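PDB 3OM8: probable hydrolase, which probably hydrolyses an ester-type substrate as an alpha/beta hydrolase, and may act as a 3-oxoadipate enol-lactonase. Local coordinates for residues Val106-Ala111 / Ala124-Trp129; Thr211-Gly216 / Leu229-Ile234. One frame throughout, in Å; residues are numbered along the deposited sequence.

Contact 1 (Val106-Ala111 / Ala124-Trp129); sequences VGQWLA and ANTSAW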
# COMPACT_ATOMS: atom_id res chain seq x y z
N VAL B 106 20.61 -6.85 1.09
CA VAL B 106 21.27 -7.99 0.49
C VAL B 106 20.42 -8.54 -0.66
O VAL B 106 20.93 -8.88 -1.73
CB VAL B 106 21.55 -9.09 1.52
CG1 VAL B 106 22.19 -10.31 0.85
CG2 VAL B 106 22.47 -8.56 2.62
N GLY B 107 19.11 -8.61 -0.45
CA GLY B 107 18.19 -9.06 -1.48
C GLY B 107 18.30 -8.24 -2.75
O GLY B 107 18.44 -8.79 -3.85
N GLN B 108 18.23 -6.92 -2.63
CA GLN B 108 18.31 -6.06 -3.80
C GLN B 108 19.64 -6.26 -4.53
O GLN B 108 19.67 -6.27 -5.76
CB GLN B 108 18.14 -4.60 -3.40
CG GLN B 108 16.78 -4.27 -2.81
CD GLN B 108 16.80 -2.99 -2.02
OE1 GLN B 108 16.90 -1.90 -2.58
NE2 GLN B 108 16.73 -3.11 -0.70
N TRP B 109 20.72 -6.43 -3.76
CA TRP B 109 22.05 -6.68 -4.32
C TRP B 109 22.10 -7.98 -5.11
O TRP B 109 22.62 -8.02 -6.22
CB TRP B 109 23.12 -6.69 -3.22
CG TRP B 109 24.52 -6.71 -3.77
CD1 TRP B 109 25.31 -5.63 -4.02
CD2 TRP B 109 25.29 -7.86 -4.15
NE1 TRP B 109 26.52 -6.03 -4.53
CE2 TRP B 109 26.54 -7.40 -4.61
CE3 TRP B 109 25.05 -9.24 -4.14
CZ2 TRP B 109 27.54 -8.27 -5.07
CZ3 TRP B 109 26.04 -10.10 -4.59
CH2 TRP B 109 27.27 -9.61 -5.04
N LEU B 110 21.58 -9.06 -4.53
CA LEU B 110 21.55 -10.33 -5.23
C LEU B 110 20.78 -10.21 -6.55
O LEU B 110 21.19 -10.76 -7.58
CB LEU B 110 20.96 -11.43 -4.36
CG LEU B 110 21.80 -11.77 -3.13
CD1 LEU B 110 21.00 -12.54 -2.09
CD2 LEU B 110 23.04 -12.55 -3.56
N ALA B 111 19.67 -9.48 -6.53
CA ALA B 111 18.85 -9.33 -7.73
C ALA B 111 19.61 -8.54 -8.79
O ALA B 111 19.43 -8.76 -9.98
CB ALA B 111 17.54 -8.65 -7.41
N ALA B 124 11.27 -7.05 2.88
CA ALA B 124 10.45 -6.61 4.00
C ALA B 124 11.13 -5.49 4.78
O ALA B 124 12.32 -5.57 5.08
CB ALA B 124 10.14 -7.78 4.93
N ASN B 125 10.37 -4.45 5.10
CA ASN B 125 10.86 -3.36 5.93
C ASN B 125 12.31 -3.03 5.57
O ASN B 125 13.23 -3.20 6.38
CB ASN B 125 10.78 -3.75 7.40
CG ASN B 125 9.35 -4.04 7.85
OD1 ASN B 125 8.65 -3.15 8.34
ND2 ASN B 125 8.92 -5.29 7.71
N THR B 126 12.51 -2.58 4.34
CA THR B 126 13.84 -2.33 3.84
C THR B 126 13.89 -1.05 3.03
O THR B 126 12.94 -0.27 3.01
CB THR B 126 14.35 -3.51 2.98
OG1 THR B 126 15.76 -3.35 2.75
CG2 THR B 126 13.62 -3.56 1.65
N SER B 127 15.02 -0.83 2.37
CA SER B 127 15.26 0.42 1.69
C SER B 127 16.38 0.28 0.67
O SER B 127 17.20 -0.63 0.77
CB SER B 127 15.60 1.50 2.71
OG SER B 127 16.18 2.63 2.09
N ALA B 128 16.39 1.17 -0.30
CA ALA B 128 17.46 1.21 -1.30
C ALA B 128 18.49 2.28 -0.96
O ALA B 128 19.52 2.38 -1.62
CB ALA B 128 16.88 1.45 -2.67
N TRP B 129 18.21 3.08 0.06
CA TRP B 129 19.12 4.16 0.43
C TRP B 129 18.75 4.76 1.78
O TRP B 129 17.68 5.34 1.93
CB TRP B 129 19.15 5.25 -0.64
CG TRP B 129 19.89 6.50 -0.22
CD1 TRP B 129 21.25 6.65 -0.13
CD2 TRP B 129 19.31 7.75 0.15
NE1 TRP B 129 21.54 7.93 0.27
CE2 TRP B 129 20.38 8.63 0.45
CE3 TRP B 129 18.00 8.23 0.26
CZ2 TRP B 129 20.16 9.95 0.86
CZ3 TRP B 129 17.79 9.54 0.65
CH2 TRP B 129 18.87 10.38 0.95
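Gln108 reaches out from helix 102-113 and brings its carboxamide to the loop, meeting Ser127 O, Ala128 and the side chain of Thr126. Its CG stands anti to the carbonyl carbon (chi1 -64°) and the chain runs on extended, which carries the amide from the helix to the loop. NE2 donates to Ser127 O over 2.9 Å. The bond is nearly straight at the hydrogen, 166°, and Ser127 O lies close to the amide plane of Gln108. At the acceptor the approach is less regular: NE2 stands well above the carbonyl plane of Ser127, not on a lone pair. NE2 also donates to Gly104 O, one turn back on its own helix; with two carbonyls gripping it, the rotation of the buried amide is largely fixed. OE1 consequently faces Ala128, 3.4 Å from its CB. The helix is the one that follows the nucleophile elbow of an alpha/beta hydrolase, where Gly99, Ser101 and Gly103 fit the GxSxG pattern and Ser101 is probably the nucleophile. The loop leaves the C-terminal end of strand 118-124, the parallel neighbour of strand 95-100, which leads into the elbow. Thr126 meets Gln108 from the opposite direction, with OG1 3.6 Å from NE2. That hydroxyl sits anti to its own backbone N (chi1 -168°) and is hydrogen-bonded to Ser101 O, tying the loop to the elbow, while the methyl CG2 lies 3.9 Å from NE2 of Gln108. Leu200 and Leu204 pack against the Gln108 side chain.

Contact 2 (Thr211-Gly216 / Leu229-Ile234); sequences TLVIAG and LIAASI
Val213 points from strand 211-216 into the inner face of helix 224-233, and its CG2 methyl is one of two places where strand and helix pack closely. That methyl lies 3.8 Å from Ile230 CG2 and 4.1 Å from Ala231 CB, so one branch touches two successive helix residues. The small Ala231 lets the backbones draw close here, with the CA atoms of Val213 and Ala231 6.1 Å apart. The second place is where Thr211 and Ile234 cross at about a right angle. Ile234 CG2 comes to 3.8 Å from Thr211 OG1, and Ile234 CD1 to 4.1 Å from Thr211 CG2. OG1 of Thr211 stands beside the backbone N (chi1 -55°) and hydrogen-bonds to Arg209 O; CG2 is the branch anti to N. The far side of the helix is more open: Leu229 and Ala232 are exposed, and Ser233 OG turns back to donate to Leu229 O at 2.6 Å. Leu123 and Leu239, from the strands on either side of 211-216, extend the apolar bed beneath Ile230 and Ala231. This is the helix-on-sheet packing of a beta-alpha-beta crossover, here strand 211-216, helix 224-233 and parallel strand 238-242 of an alpha/beta hydrolase.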
# COMPACT_ATOMS: atom_id res chain seq x y z
N THR B 211 9.08 -9.19 -7.70
CA THR B 211 9.37 -8.63 -6.40
C THR B 211 8.13 -8.25 -5.61
O THR B 211 7.27 -7.53 -6.10
CB THR B 211 10.24 -7.37 -6.55
OG1 THR B 211 11.42 -7.69 -7.29
CG2 THR B 211 10.62 -6.83 -5.19
N LEU B 212 8.04 -8.73 -4.37
CA LEU B 212 7.05 -8.24 -3.42
C LEU B 212 7.75 -7.37 -2.37
O LEU B 212 8.76 -7.78 -1.80
CB LEU B 212 6.35 -9.40 -2.72
CG LEU B 212 5.49 -9.02 -1.52
CD1 LEU B 212 4.30 -8.17 -1.96
CD2 LEU B 212 4.99 -10.27 -0.78
N VAL B 213 7.21 -6.19 -2.11
CA VAL B 213 7.73 -5.30 -1.08
C VAL B 213 6.72 -5.17 0.07
O VAL B 213 5.58 -4.77 -0.15
CB VAL B 213 8.00 -3.90 -1.62
CG1 VAL B 213 8.54 -3.01 -0.51
CG2 VAL B 213 8.96 -3.95 -2.78
N ILE B 214 7.16 -5.51 1.28
CA ILE B 214 6.36 -5.31 2.48
C ILE B 214 6.90 -4.11 3.25
O ILE B 214 8.12 -4.01 3.47
CB ILE B 214 6.40 -6.57 3.37
CG1 ILE B 214 5.91 -7.78 2.57
CG2 ILE B 214 5.56 -6.37 4.63
CD1 ILE B 214 5.96 -9.08 3.32
N ALA B 215 6.02 -3.20 3.64
CA ALA B 215 6.44 -1.99 4.36
C ALA B 215 5.59 -1.76 5.60
O ALA B 215 4.46 -2.23 5.68
CB ALA B 215 6.39 -0.77 3.45
N GLY B 216 6.15 -1.07 6.58
CA GLY B 216 5.45 -0.77 7.81
C GLY B 216 5.08 0.70 7.81
O GLY B 216 5.93 1.55 7.59
N LEU B 229 9.13 3.48 -2.78
CA LEU B 229 10.05 3.89 -3.84
C LEU B 229 10.61 2.66 -4.55
O LEU B 229 10.81 2.68 -5.75
CB LEU B 229 11.19 4.73 -3.28
CG LEU B 229 12.29 5.09 -4.29
CD1 LEU B 229 11.67 5.91 -5.43
CD2 LEU B 229 13.47 5.85 -3.65
N ILE B 230 10.87 1.60 -3.79
CA ILE B 230 11.34 0.35 -4.37
C ILE B 230 10.28 -0.30 -5.26
O ILE B 230 10.56 -0.64 -6.41
CB ILE B 230 11.75 -0.66 -3.29
CG1 ILE B 230 13.02 -0.18 -2.56
CG2 ILE B 230 11.98 -2.02 -3.91
CD1 ILE B 230 13.39 -1.03 -1.37
N ALA B 231 9.07 -0.47 -4.73
CA ALA B 231 7.97 -1.07 -5.50
C ALA B 231 7.74 -0.27 -6.78
O ALA B 231 7.61 -0.85 -7.85
CB ALA B 231 6.68 -1.14 -4.66
N ALA B 232 7.72 1.05 -6.65
CA ALA B 232 7.48 1.95 -7.78
C ALA B 232 8.58 1.89 -8.83
O ALA B 232 8.38 2.30 -9.97
CB ALA B 232 7.31 3.37 -7.28
N SER B 233 9.74 1.36 -8.46
CA SER B 233 10.90 1.42 -9.33
C SER B 233 11.14 0.12 -10.09
O SER B 233 11.74 0.12 -11.16
CB SER B 233 12.16 1.79 -8.52
OG SER B 233 12.06 3.10 -7.98
N ILE B 234 10.69 -0.99 -9.52
CA ILE B 234 10.93 -2.30 -10.11
C ILE B 234 9.73 -2.74 -10.96
O ILE B 234 8.60 -2.80 -10.48
CB ILE B 234 11.22 -3.37 -9.03
CG1 ILE B 234 12.50 -3.03 -8.26
CG2 ILE B 234 11.32 -4.76 -9.64
CD1 ILE B 234 12.74 -3.90 -7.04

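How the contacts relate
The two contacts follow one another along the chain, contact 1 closing before contact 2 opens, and their centres lie about 10 Å apart. Both lie against the central mixed sheet: the loop of contact 1 leaves strand 118-124, and contact 2 uses its parallel neighbour 211-216; the backbone of Asn125 probably hydrogen-bonds to Ile214 O (N to O 2.8 Å). Ile230 of helix 224-233 packs on both Gln108 of helix 102-113, CD1 to OE1 3.8 Å, and Ser127 of the loop. The arrangement places the C-terminal ends of strands 118-124 and 211-216 beside that of 95-100; Ser101 follows strand 95-100 and Asp219 follows 211-216, and with His246 they probably form a Ser-His-Asp triad.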